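Local coordinates for uncharacterized protein (Acinetobacter baumannii, PDB 5D66), which is of unknown function but folds as an ankyrin repeat domain, a family that commonly serves as a scaffold for binding other proteins, at residues D3-P6 / L7-A10; Q69-P72 / Y73-A76; H114-T117 / V118-L121; L168-K171 / D172-P176; L177-A180 / R181-Y185. One frame throughout, in Å; residues are numbered along the deposited sequence. Where two conformers were deposited one is given.

Contact 1: D3-P6 / L7-A10; sequences DEYP and LHMA
Y5 sits at the N-cap of helix 6-12, and its carbonyl faces the first turn, where H8 N and M9 N both reach Y5 O by weak bonds. The M9 bond is the straighter, with an N-H...O angle of 160° over 3.4 Å from M9 N to Y5 O. One residue further on, the helical bond is firm: A10 N donates to P6 O at 3.0 Å. P6 takes the first helical position, where its ring nitrogen has no hydrogen to give. The main side-chain pair is Y5 with H8. The edge of the Y5 ring is turned toward the face of the H8 ring in an offset T-shaped stack, with centroids 5.7 Å apart and planes at 74°. The closest approach is not ring to ring. It runs from Y5 CB to H8 ND1, at 3.6 Å. The H8 torsion (chi1 -64°) sets CG opposite its own carbonyl carbon and so leans the imidazole back toward Y5. D3 OD2 lies 4.0 Å from CB of M9, a selenomethionine, and the two side chains cross at about a right angle. Further out, L7 packs on I22 and A39, and H8 NE2 makes a weak hydrogen bond to S37 O. The Y-P-L-H sequence resembles the T-P-L-H start of ankyrin helices. Here the N-cap residue itself makes the aromatic stack, and its carbonyl receives the first turn by weak bonds.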
loop_
_atom_site.group_PDB
_atom_site.type_symbol
_atom_site.label_atom_id
_atom_site.label_comp_id
_atom_site.label_asym_id
_atom_site.label_seq_id
_atom_site.Cartn_x
_atom_site.Cartn_y
_atom_site.Cartn_z
ATOM N N ASP A 3 24.045 -16.048 15.174
ATOM C CA ASP A 3 22.945 -16.875 14.600
ATOM C C ASP A 3 23.049 -16.880 13.080
ATOM O O ASP A 3 24.043 -16.393 12.501
ATOM C CB ASP A 3 21.553 -16.400 15.107
ATOM C CG ASP A 3 21.251 -14.954 14.747
ATOM O OD1 ASP A 3 22.090 -14.349 14.034
ATOM O OD2 ASP A 3 20.188 -14.422 15.184
ATOM N N GLU A 4 22.020 -17.407 12.430
ATOM C CA GLU A 4 22.086 -17.662 11.008
ATOM C C GLU A 4 21.956 -16.373 10.179
ATOM O O GLU A 4 22.697 -16.176 9.212
ATOM C CB GLU A 4 21.003 -18.680 10.619
ATOM N N TYR A 5 21.051 -15.493 10.574
ATOM C CA TYR A 5 20.715 -14.275 9.792
ATOM C C TYR A 5 20.657 -13.092 10.753
ATOM O O TYR A 5 19.582 -12.614 11.128
ATOM C CB TYR A 5 19.397 -14.555 9.079
ATOM C CG TYR A 5 19.554 -15.605 7.994
ATOM C CD1 TYR A 5 20.330 -15.380 6.861
ATOM C CD2 TYR A 5 18.986 -16.860 8.136
ATOM C CE1 TYR A 5 20.485 -16.344 5.886
ATOM C CE2 TYR A 5 19.142 -17.859 7.167
ATOM C CZ TYR A 5 19.877 -17.595 6.039
ATOM O OH TYR A 5 20.031 -18.516 5.048
ATOM N N PRO A 6 21.815 -12.605 11.182
ATOM C CA PRO A 6 21.834 -11.598 12.235
ATOM C C PRO A 6 21.263 -10.236 11.830
ATOM O O PRO A 6 20.767 -9.506 12.691
ATOM C CB PRO A 6 23.308 -11.538 12.635
ATOM C CG PRO A 6 24.020 -11.993 11.476
ATOM C CD PRO A 6 23.165 -13.050 10.833
ATOM N N LEU A 7 21.370 -9.853 10.560
ATOM C CA LEU A 7 20.831 -8.582 10.138
ATOM C C LEU A 7 19.304 -8.554 10.288
ATOM O O LEU A 7 18.721 -7.572 10.710
ATOM C CB LEU A 7 21.218 -8.256 8.714
ATOM C CG LEU A 7 20.802 -6.876 8.212
ATOM C CD1 LEU A 7 21.472 -5.740 8.989
ATOM C CD2 LEU A 7 21.071 -6.708 6.745
ATOM N N HIS A 8 18.686 -9.697 9.989
ATOM C CA HIS A 8 17.243 -9.837 10.064
ATOM C C HIS A 8 16.786 -9.698 11.518
ATOM O O HIS A 8 15.780 -9.040 11.802
ATOM C CB HIS A 8 16.810 -11.149 9.484
ATOM C CG HIS A 8 17.115 -11.281 8.016
ATOM N ND1 HIS A 8 18.403 -11.449 7.549
ATOM C CD2 HIS A 8 16.297 -11.286 6.922
ATOM C CE1 HIS A 8 18.358 -11.524 6.243
ATOM N NE2 HIS A 8 17.104 -11.398 5.839
HETATM N N MSE A 9 17.504 -10.334 12.436
HETATM C CA MSE A 9 17.134 -10.231 13.855
HETATM C C MSE A 9 17.298 -8.791 14.341
HETATM O O MSE A 9 16.457 -8.240 15.072
HETATM C CB MSE A 9 17.995 -11.161 14.720
HETATM C CG MSE A 9 17.569 -11.104 16.234
HETATM SE SE MSE A 9 15.819 -12.019 16.535
HETATM C CE MSE A 9 14.543 -10.729 16.966
ATOM N N ALA A 10 18.380 -8.151 13.933
ATOM C CA ALA A 10 18.618 -6.754 14.322
ATOM C C ALA A 10 17.490 -5.851 13.788
ATOM O O ALA A 10 16.978 -4.987 14.490
ATOM C CB ALA A 10 19.963 -6.284 13.861
#

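Contact 2: Q69-P72 / Y73-A76; sequences QDSP and YLYA
S71 OG accepts from L74 N at 3.0 Å and caps the N-terminus of helix 72-79. This is the serine form of the T-P start that opens the first helix of an ankyrin repeat, here S-P-Y-L. The bond is straight, 167° at the hydrogen. It forms because S71 OG is held between its own backbone N and carbonyl carbon (chi1 66°), which turns it over the first helical turn. The S71 carbonyl takes the next amide: Y75 N donates to S71 O at 2.9 Å, so the hydroxyl and the carbonyl of S71 both accept from the first turn, while S71 N, though buried, has no partner. A76 N then bonds to P72 O at 3.0 Å. L74 packs round the hydroxyl, with L74 CG 3.4 Å from S71 OG. P72 faces L40, M41 and T44 of helix 39-45. The Y73 ring goes the other way, among L85, T88 and L89 of helix 82-90. D70 reaches across to Y75 from the loop, at a slant. Its carboxylate plane stands 73° from the ring plane, and OD2 comes to the ring's edge, not over a face. The atoms that touch are D70 OD2 and Y75 CD1, 3.3 Å apart.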
loop_
_atom_site.group_PDB
_atom_site.type_symbol
_atom_site.label_atom_id
_atom_site.label_comp_id
_atom_site.label_asym_id
_atom_site.label_seq_id
_atom_site.Cartn_x
_atom_site.Cartn_y
_atom_site.Cartn_z
ATOM N N GLN A 69 4.336 -12.296 -2.005
ATOM C CA GLN A 69 4.365 -11.145 -2.934
ATOM C C GLN A 69 4.219 -9.786 -2.255
ATOM O O GLN A 69 3.904 -8.816 -2.925
ATOM C CB GLN A 69 3.350 -11.304 -4.088
ATOM C CG GLN A 69 3.599 -12.550 -4.954
ATOM C CD GLN A 69 3.109 -12.244 -6.407
ATOM O OE1 GLN A 69 3.509 -11.260 -7.050
ATOM N NE2 GLN A 69 2.350 -13.157 -6.962
ATOM N N ASP A 70 4.564 -9.692 -0.982
ATOM C CA ASP A 70 4.701 -8.406 -0.330
ATOM C C ASP A 70 6.084 -7.866 -0.582
ATOM O O ASP A 70 7.084 -8.570 -0.530
ATOM C CB ASP A 70 4.469 -8.502 1.170
ATOM C CG ASP A 70 3.023 -8.592 1.525
ATOM O OD1 ASP A 70 2.131 -8.144 0.756
ATOM O OD2 ASP A 70 2.785 -8.974 2.703
ATOM N N SER A 71 6.166 -6.559 -0.776
ATOM C CA SER A 71 7.401 -5.776 -0.730
ATOM C C SER A 71 7.299 -4.772 0.379
ATOM O O SER A 71 6.182 -4.433 0.843
ATOM C CB SER A 71 7.696 -5.054 -2.038
ATOM O OG SER A 71 6.696 -4.063 -2.247
ATOM N N PRO A 72 8.412 -4.149 0.766
ATOM C CA PRO A 72 8.332 -3.085 1.779
ATOM C C PRO A 72 7.337 -1.967 1.396
ATOM O O PRO A 72 6.524 -1.564 2.202
ATOM C CB PRO A 72 9.784 -2.626 1.954
ATOM C CG PRO A 72 10.547 -3.917 1.665
ATOM C CD PRO A 72 9.792 -4.604 0.578
ATOM N N TYR A 73 7.437 -1.484 0.155
ATOM C CA TYR A 73 6.510 -0.463 -0.339
ATOM C C TYR A 73 5.054 -0.969 -0.274
ATOM O O TYR A 73 4.163 -0.281 0.230
ATOM C CB TYR A 73 6.932 -0.075 -1.760
ATOM C CG TYR A 73 5.794 0.460 -2.609
ATOM C CD1 TYR A 73 5.233 1.694 -2.353
ATOM C CD2 TYR A 73 5.261 -0.299 -3.635
ATOM C CE1 TYR A 73 4.177 2.161 -3.151
ATOM C CE2 TYR A 73 4.226 0.154 -4.430
ATOM C CZ TYR A 73 3.650 1.361 -4.145
ATOM O OH TYR A 73 2.591 1.833 -4.900
ATOM N N LEU A 74 4.774 -2.132 -0.876
ATOM C CA LEU A 74 3.401 -2.607 -0.953
ATOM C C LEU A 74 2.783 -2.811 0.417
ATOM O O LEU A 74 1.616 -2.483 0.649
ATOM C CB LEU A 74 3.290 -3.870 -1.786
ATOM C CG LEU A 74 3.500 -3.718 -3.247
ATOM C CD1 LEU A 74 3.804 -5.081 -3.904
ATOM C CD2 LEU A 74 2.256 -3.151 -3.901
ATOM N N TYR A 75 3.545 -3.394 1.333
ATOM C CA TYR A 75 3.075 -3.715 2.648
ATOM C C TYR A 75 2.873 -2.417 3.472
ATOM O O TYR A 75 1.876 -2.262 4.184
ATOM C CB TYR A 75 4.071 -4.577 3.395
ATOM C CG TYR A 75 3.586 -5.165 4.682
ATOM C CD1 TYR A 75 2.993 -6.395 4.693
ATOM C CD2 TYR A 75 3.736 -4.517 5.880
ATOM C CE1 TYR A 75 2.500 -6.960 5.864
ATOM C CE2 TYR A 75 3.271 -5.059 7.036
ATOM C CZ TYR A 75 2.659 -6.298 7.044
ATOM O OH TYR A 75 2.219 -6.880 8.226
ATOM N N ALA A 76 3.812 -1.474 3.389
ATOM C CA ALA A 76 3.669 -0.218 4.129
ATOM C C ALA A 76 2.406 0.505 3.657
ATOM O O ALA A 76 1.673 1.089 4.478
ATOM C CB ALA A 76 4.881 0.677 3.998
#

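Contact 3: H114-T117 / V118-L121; sequences HVET and VRTL
E116 and R119 lie side by side on the surface of helix 115-124, pointing the same way, and form a two-pronged salt bridge. R119 NE donates to E116 OE1 at 2.8 Å and R119 NH2 to E116 OE2 at 2.8 Å. Both oxygens are met on their syn side, and both lie in the guanidinium plane. The two flat groups are only 26° apart. The bend of R119 at chi3 (-41°) brings the head back along the helix to the carboxylate. Both residues were modelled in two conformers, so this bridge describes one state. T120 OG1 turns back to its own helix and donates to E116 O at 2.9 Å. T120 N bonds to that same carbonyl, from the opposite face of its plane, and T120 OG1 has a weak further partner in R86 NH1. Behind these, backbone bonds hold the turns, such as L121 N to T117 O at 2.9 Å. On the buried side T117 CG2 runs beside L121 CD1, and V118 packs on L106, A109 and A110 of helix 106-111. The E116 carbonyl thus has two donors, while the charges of E116 and R119 would offset one another on the exposed face.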
loop_
_atom_site.group_PDB
_atom_site.type_symbol
_atom_site.label_atom_id
_atom_site.label_comp_id
_atom_site.label_asym_id
_atom_site.label_seq_id
_atom_site.Cartn_x
_atom_site.Cartn_y
_atom_site.Cartn_z
ATOM N N HIS A 114 -7.431 4.090 5.142
ATOM C CA HIS A 114 -6.239 4.829 5.554
ATOM C C HIS A 114 -6.155 6.126 4.707
ATOM O O HIS A 114 -5.544 6.136 3.650
ATOM C CB HIS A 114 -4.952 3.985 5.327
ATOM C CG HIS A 114 -4.861 2.728 6.109
ATOM N ND1 HIS A 114 -5.206 2.621 7.428
ATOM C CD2 HIS A 114 -4.416 1.498 5.727
ATOM C CE1 HIS A 114 -4.922 1.393 7.861
ATOM N NE2 HIS A 114 -4.489 0.686 6.831
ATOM N N VAL A 115 -6.833 7.165 5.192
ATOM C CA VAL A 115 -7.055 8.343 4.366
ATOM C C VAL A 115 -5.723 9.009 3.925
ATOM O O VAL A 115 -5.546 9.330 2.754
ATOM C CB VAL A 115 -7.956 9.392 5.097
ATOM C CG1 VAL A 115 -8.160 10.645 4.251
ATOM C CG2 VAL A 115 -9.299 8.821 5.457
ATOM N N GLU A 116 -4.819 9.230 4.876
ATOM C CA GLU A 116 -3.581 9.954 4.538
ATOM C C GLU A 116 -2.693 9.097 3.635
ATOM O O GLU A 116 -1.998 9.635 2.780
ATOM C CB GLU A 116 -2.807 10.409 5.776
ATOM C CG GLU A 116 -3.567 11.414 6.606
ATOM C CD GLU A 116 -4.079 12.550 5.798
ATOM O OE1 GLU A 116 -3.339 13.124 4.986
ATOM O OE2 GLU A 116 -5.268 12.878 5.904
ATOM N N THR A 117 -2.754 7.780 3.783
ATOM C CA THR A 117 -2.013 6.876 2.890
ATOM C C THR A 117 -2.590 6.956 1.456
ATOM O O THR A 117 -1.846 7.059 0.485
ATOM C CB THR A 117 -2.049 5.475 3.401
ATOM O OG1 THR A 117 -1.435 5.406 4.695
ATOM C CG2 THR A 117 -1.322 4.520 2.499
ATOM N N VAL A 118 -3.917 6.965 1.329
ATOM C CA VAL A 118 -4.560 7.180 0.055
ATOM C C VAL A 118 -4.118 8.519 -0.578
ATOM O O VAL A 118 -3.730 8.564 -1.737
ATOM C CB VAL A 118 -6.101 7.072 0.180
ATOM C CG1 VAL A 118 -6.794 7.630 -1.085
ATOM C CG2 VAL A 118 -6.501 5.656 0.468
ATOM N N ARG A 119 -4.182 9.570 0.223
ATOM C CA ARG A 119 -3.782 10.892 -0.270
ATOM C C ARG A 119 -2.338 10.840 -0.826
ATOM O O ARG A 119 -2.055 11.360 -1.900
ATOM C CB ARG A 119 -3.939 11.941 0.844
ATOM C CG ARG A 119 -3.844 13.347 0.361
ATOM C CD ARG A 119 -3.774 14.384 1.524
ATOM N NE ARG A 119 -4.654 14.166 2.697
ATOM C CZ ARG A 119 -5.978 14.376 2.718
ATOM N NH1 ARG A 119 -6.602 14.924 1.696
ATOM N NH2 ARG A 119 -6.664 14.084 3.811
ATOM N N THR A 120 -1.459 10.262 -0.061
ATOM C CA THR A 120 -0.046 10.148 -0.381
ATOM C C THR A 120 0.179 9.371 -1.658
ATOM O O THR A 120 0.999 9.775 -2.512
ATOM C CB THR A 120 0.694 9.541 0.799
ATOM O OG1 THR A 120 0.612 10.437 1.951
ATOM C CG2 THR A 120 2.174 9.281 0.522
ATOM N N LEU A 121 -0.473 8.234 -1.794
ATOM C CA LEU A 121 -0.330 7.398 -2.972
ATOM C C LEU A 121 -0.903 8.019 -4.224
ATOM O O LEU A 121 -0.340 7.877 -5.294
ATOM C CB LEU A 121 -0.873 6.004 -2.693
ATOM C CG LEU A 121 -0.042 5.187 -1.669
ATOM C CD1 LEU A 121 -0.846 3.943 -1.287
ATOM C CD2 LEU A 121 1.271 4.767 -2.182
#

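Contact 4: L168-K171 / D172-P176; sequences LADK and DGITP
D170 OD1 accepts from I174 N at 2.9 Å, with the donor above the carboxylate plane. It also takes a weak bond from D172 N at 2.8 Å, which closes an Asx turn. The D170 torsion (chi1 72°) places the carboxylate between its own N and carbonyl carbon, folded over the turn. The other oxygen, D170 OD2, has its main protein partner outside, in H179 NE2. Two backbone bonds close the loop. D170 N donates to I174 O at 3.0 Å, and G173 N donates to D170 O at 3.1 Å, closing a type I turn from D170 to G173. G173 has a positive phi, 83°, which favours glycine. Among the charges, D170 OD1 and D172 OD2 are 4.2 Å apart and would repel. A water bridges the two carboxylates, donating to D170 OD2 and to D172 OD2. K171 NZ leaves the turn and bonds to N133 O. Nearer the helix, carbons rest against carbonyl oxygens in van der Waals contact: A169 CB lies 3.4 Å from I174 O, and P176 CD 3.3 Å from L168 O. The apolar touch is A169 CB on T175 CG2, 4.1 Å apart. P176 also packs on L139, L140 and I143 of helix 138-144. T175 OG1 caps the coming helix through Q178 N. D-K-D-G-I-T-P follows the D-x-x-G-x-T-P consensus of ankyrin repeats, in which a tight hairpin-like turn leads straight into the T-P start of the next helix.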
loop_
_atom_site.group_PDB
_atom_site.type_symbol
_atom_site.label_atom_id
_atom_site.label_comp_id
_atom_site.label_asym_id
_atom_site.label_seq_id
_atom_site.Cartn_x
_atom_site.Cartn_y
_atom_site.Cartn_z
ATOM N N LEU A 168 -16.032 2.508 -13.862
ATOM C CA LEU A 168 -15.358 1.193 -13.924
ATOM C C LEU A 168 -16.031 0.272 -12.938
ATOM O O LEU A 168 -15.954 0.462 -11.727
ATOM C CB LEU A 168 -13.854 1.305 -13.657
ATOM C CG LEU A 168 -13.061 1.983 -14.750
ATOM C CD1 LEU A 168 -11.590 2.081 -14.311
ATOM C CD2 LEU A 168 -13.173 1.369 -16.128
ATOM N N ALA A 169 -16.770 -0.687 -13.487
ATOM C CA ALA A 169 -17.587 -1.638 -12.751
ATOM C C ALA A 169 -16.777 -2.862 -12.276
ATOM O O ALA A 169 -15.677 -3.115 -12.756
ATOM C CB ALA A 169 -18.746 -2.035 -13.626
ATOM N N ASP A 170 -17.372 -3.624 -11.351
ATOM C CA ASP A 170 -16.819 -4.889 -10.907
ATOM C C ASP A 170 -16.916 -5.956 -11.996
ATOM O O ASP A 170 -17.389 -5.708 -13.123
ATOM C CB ASP A 170 -17.399 -5.293 -9.556
ATOM C CG ASP A 170 -18.858 -5.762 -9.578
ATOM O OD1 ASP A 170 -19.339 -6.134 -10.689
ATOM O OD2 ASP A 170 -19.479 -5.836 -8.478
ATOM N N LYS A 171 -16.437 -7.167 -11.709
ATOM C CA LYS A 171 -16.438 -8.230 -12.721
ATOM C C LYS A 171 -17.817 -8.567 -13.205
ATOM O O LYS A 171 -17.972 -9.011 -14.336
ATOM C CB LYS A 171 -15.843 -9.522 -12.173
ATOM C CG LYS A 171 -14.394 -9.564 -12.229
ATOM C CD LYS A 171 -13.932 -10.843 -11.651
ATOM C CE LYS A 171 -12.456 -10.871 -11.611
ATOM N NZ LYS A 171 -12.095 -11.988 -10.769
ATOM N N ASP A 172 -18.812 -8.359 -12.349
ATOM C CA ASP A 172 -20.185 -8.750 -12.616
ATOM C C ASP A 172 -21.003 -7.597 -13.196
ATOM O O ASP A 172 -22.239 -7.682 -13.301
ATOM C CB ASP A 172 -20.821 -9.237 -11.300
ATOM C CG ASP A 172 -19.933 -10.237 -10.555
ATOM O OD1 ASP A 172 -19.369 -11.159 -11.236
ATOM O OD2 ASP A 172 -19.778 -10.084 -9.316
ATOM N N GLY A 173 -20.313 -6.516 -13.582
ATOM C CA GLY A 173 -20.956 -5.395 -14.233
ATOM C C GLY A 173 -21.624 -4.388 -13.294
ATOM O O GLY A 173 -22.303 -3.465 -13.775
ATOM N N ILE A 174 -21.458 -4.550 -11.984
ATOM C CA ILE A 174 -22.087 -3.646 -11.026
ATOM C C ILE A 174 -21.200 -2.426 -10.828
ATOM O O ILE A 174 -20.007 -2.546 -10.485
ATOM C CB ILE A 174 -22.446 -4.343 -9.768
ATOM C CG1 ILE A 174 -23.344 -5.522 -10.073
ATOM C CG2 ILE A 174 -23.111 -3.360 -8.809
ATOM C CD1 ILE A 174 -23.669 -6.301 -8.867
ATOM N N THR A 175 -21.771 -1.260 -11.065
ATOM C CA THR A 175 -21.018 -0.032 -11.059
ATOM C C THR A 175 -20.807 0.504 -9.635
ATOM O O THR A 175 -21.579 0.171 -8.697
ATOM C CB THR A 175 -21.773 1.005 -11.881
ATOM O OG1 THR A 175 -22.990 1.301 -11.228
ATOM C CG2 THR A 175 -21.951 0.580 -13.358
ATOM N N PRO A 176 -19.836 1.405 -9.458
ATOM C CA PRO A 176 -19.744 2.106 -8.168
ATOM C C PRO A 176 -21.075 2.734 -7.731
ATOM O O PRO A 176 -21.423 2.619 -6.559
ATOM C CB PRO A 176 -18.655 3.142 -8.496
ATOM C CG PRO A 176 -17.767 2.437 -9.472
ATOM C CD PRO A 176 -18.716 1.729 -10.358
HETATM O O HOH W 1 -21.141 -8.137 -7.891
#

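Contact 5: L177-A180 / R181-Y185; sequences LQHA and RTRGY
A Schellman motif ends helix 176-183, closed by Y185 N, which donates to A180 O at 3.0 Å. G184 supplies the positive phi, 69°, and its N bonds to R181 O at 3.1 Å. R183 folds back along the last turn. Its NH1 donates to H179 O at 2.9 Å, with that oxygen in the guanidinium plane, and makes a weak bond to H179 ND1 at 3.0 Å, at the edge of the imidazole. The two side chains run side by side, ring and guanidinium 59° apart. H179 NE2 is taken by D170 OD2. R183 CB also stands over the centre of one face of the Y185 ring. One turn back, L177 CD2 lies over one face of the R181 guanidinium, 3.5 Å from R181 NH1. R181 CG lies opposite its carbonyl carbon (chi1 -80°), which carries the head back over L177. R181 NE forms a salt bridge with E189. Q178 NE2 donates to T182 OG1 at 3.0 Å, with the hydroxyl in the amide plane, and a water links Q178 OE1 to R181 NH1. L177 and A180 face helix 186-194, touching L193 and I188. H179 packs on L140, I143 and I144 of the preceding helix 138-144.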
loop_
_atom_site.group_PDB
_atom_site.type_symbol
_atom_site.label_atom_id
_atom_site.label_comp_id
_atom_site.label_asym_id
_atom_site.label_seq_id
_atom_site.Cartn_x
_atom_site.Cartn_y
_atom_site.Cartn_z
ATOM N N LEU A 177 -21.788 3.388 -8.653
ATOM C CA LEU A 177 -23.059 4.016 -8.314
ATOM C C LEU A 177 -24.057 2.997 -7.795
ATOM O O LEU A 177 -24.729 3.237 -6.778
ATOM C CB LEU A 177 -23.582 4.737 -9.526
ATOM C CG LEU A 177 -24.912 5.483 -9.327
ATOM C CD1 LEU A 177 -24.793 6.521 -8.263
ATOM C CD2 LEU A 177 -25.361 6.082 -10.643
ATOM N N GLN A 178 -24.200 1.878 -8.484
ATOM C CA GLN A 178 -25.122 0.859 -8.019
ATOM C C GLN A 178 -24.725 0.292 -6.667
ATOM O O GLN A 178 -25.566 0.090 -5.803
ATOM C CB GLN A 178 -25.306 -0.219 -9.074
ATOM C CG GLN A 178 -26.447 -1.183 -8.716
ATOM C CD GLN A 178 -27.819 -0.462 -8.495
ATOM O OE1 GLN A 178 -28.325 0.221 -9.393
ATOM N NE2 GLN A 178 -28.344 -0.523 -7.255
ATOM N N HIS A 179 -23.432 0.043 -6.481
ATOM C CA HIS A 179 -22.951 -0.402 -5.194
ATOM C C HIS A 179 -23.306 0.551 -4.071
ATOM O O HIS A 179 -23.699 0.129 -2.967
ATOM C CB HIS A 179 -21.460 -0.701 -5.216
ATOM C CG HIS A 179 -21.108 -2.026 -5.808
ATOM N ND1 HIS A 179 -21.543 -3.208 -5.255
ATOM C CD2 HIS A 179 -20.338 -2.359 -6.850
ATOM C CE1 HIS A 179 -21.036 -4.225 -5.905
ATOM N NE2 HIS A 179 -20.331 -3.735 -6.897
ATOM N N ALA A 180 -23.135 1.838 -4.305
ATOM C CA ALA A 180 -23.477 2.845 -3.301
ATOM C C ALA A 180 -24.985 2.858 -3.031
ATOM O O ALA A 180 -25.437 2.949 -1.869
ATOM C CB ALA A 180 -22.997 4.186 -3.757
ATOM N N ARG A 181 -25.772 2.797 -4.092
ATOM C CA ARG A 181 -27.235 2.852 -3.963
ATOM C C ARG A 181 -27.747 1.640 -3.192
ATOM O O ARG A 181 -28.630 1.752 -2.347
ATOM C CB ARG A 181 -27.844 2.959 -5.347
ATOM C CG ARG A 181 -27.828 4.335 -5.930
ATOM C CD ARG A 181 -28.262 4.418 -7.334
ATOM N NE ARG A 181 -28.376 5.810 -7.754
ATOM C CZ ARG A 181 -28.592 6.181 -9.014
ATOM N NH1 ARG A 181 -28.666 5.274 -10.000
ATOM N NH2 ARG A 181 -28.746 7.456 -9.300
ATOM N N THR A 182 -27.247 0.445 -3.520
ATOM C CA THR A 182 -27.689 -0.784 -2.890
ATOM C C THR A 182 -27.478 -0.727 -1.367
ATOM O O THR A 182 -28.225 -1.338 -0.619
ATOM C CB THR A 182 -26.985 -1.983 -3.553
ATOM O OG1 THR A 182 -27.557 -2.200 -4.850
ATOM C CG2 THR A 182 -27.148 -3.217 -2.737
ATOM N N ARG A 183 -26.427 -0.017 -0.952
ATOM C CA ARG A 183 -26.039 0.110 0.428
ATOM C C ARG A 183 -26.614 1.344 1.102
ATOM O O ARG A 183 -26.448 1.496 2.331
ATOM C CB ARG A 183 -24.533 0.120 0.514
ATOM C CG ARG A 183 -23.955 -1.247 0.203
ATOM C CD ARG A 183 -22.480 -1.232 -0.033
ATOM N NE ARG A 183 -21.957 -2.564 -0.348
ATOM C CZ ARG A 183 -22.115 -3.183 -1.508
ATOM N NH1 ARG A 183 -22.709 -2.585 -2.537
ATOM N NH2 ARG A 183 -21.607 -4.431 -1.661
ATOM N N GLY A 184 -27.321 2.203 0.379
ATOM C CA GLY A 184 -27.861 3.397 0.987
ATOM C C GLY A 184 -26.837 4.432 1.398
ATOM O O GLY A 184 -27.067 5.215 2.307
ATOM N N TYR A 185 -25.701 4.458 0.716
ATOM C CA TYR A 185 -24.621 5.397 1.052
ATOM C C TYR A 185 -24.838 6.721 0.331
ATOM O O TYR A 185 -24.405 6.902 -0.807
ATOM C CB TYR A 185 -23.259 4.786 0.656
ATOM C CG TYR A 185 -22.835 3.605 1.499
ATOM C CD1 TYR A 185 -23.356 3.289 2.726
ATOM C CD2 TYR A 185 -21.843 2.772 0.984
ATOM C CE1 TYR A 185 -22.875 2.243 3.474
ATOM C CE2 TYR A 185 -21.355 1.707 1.727
ATOM C CZ TYR A 185 -21.874 1.423 2.961
ATOM O OH TYR A 185 -21.402 0.386 3.725
HETATM O O HOH W 2 -27.462 2.468 -10.438
#

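In the fold
The five contacts follow one another along the chain; none nests in or crosses another. Contact 1 leads the N-terminal loop into helix 6-12. Contact 2 does the same for helix 72-79, its centre about 20 Å from that of contact 1. Contact 3 lies within helix 115-124 and touches contact 2 by packing of Y73 on L121. This ties helix 72-79 to helix 115-124. Contact 4 closes the turn before helix 176-183, and contact 5 closes that helix at its other end. These two meet through I174 as well as D170, both against H179. Contacts 1 and 5, about 50 Å apart between centres, lie on opposite sides of the chain's centre.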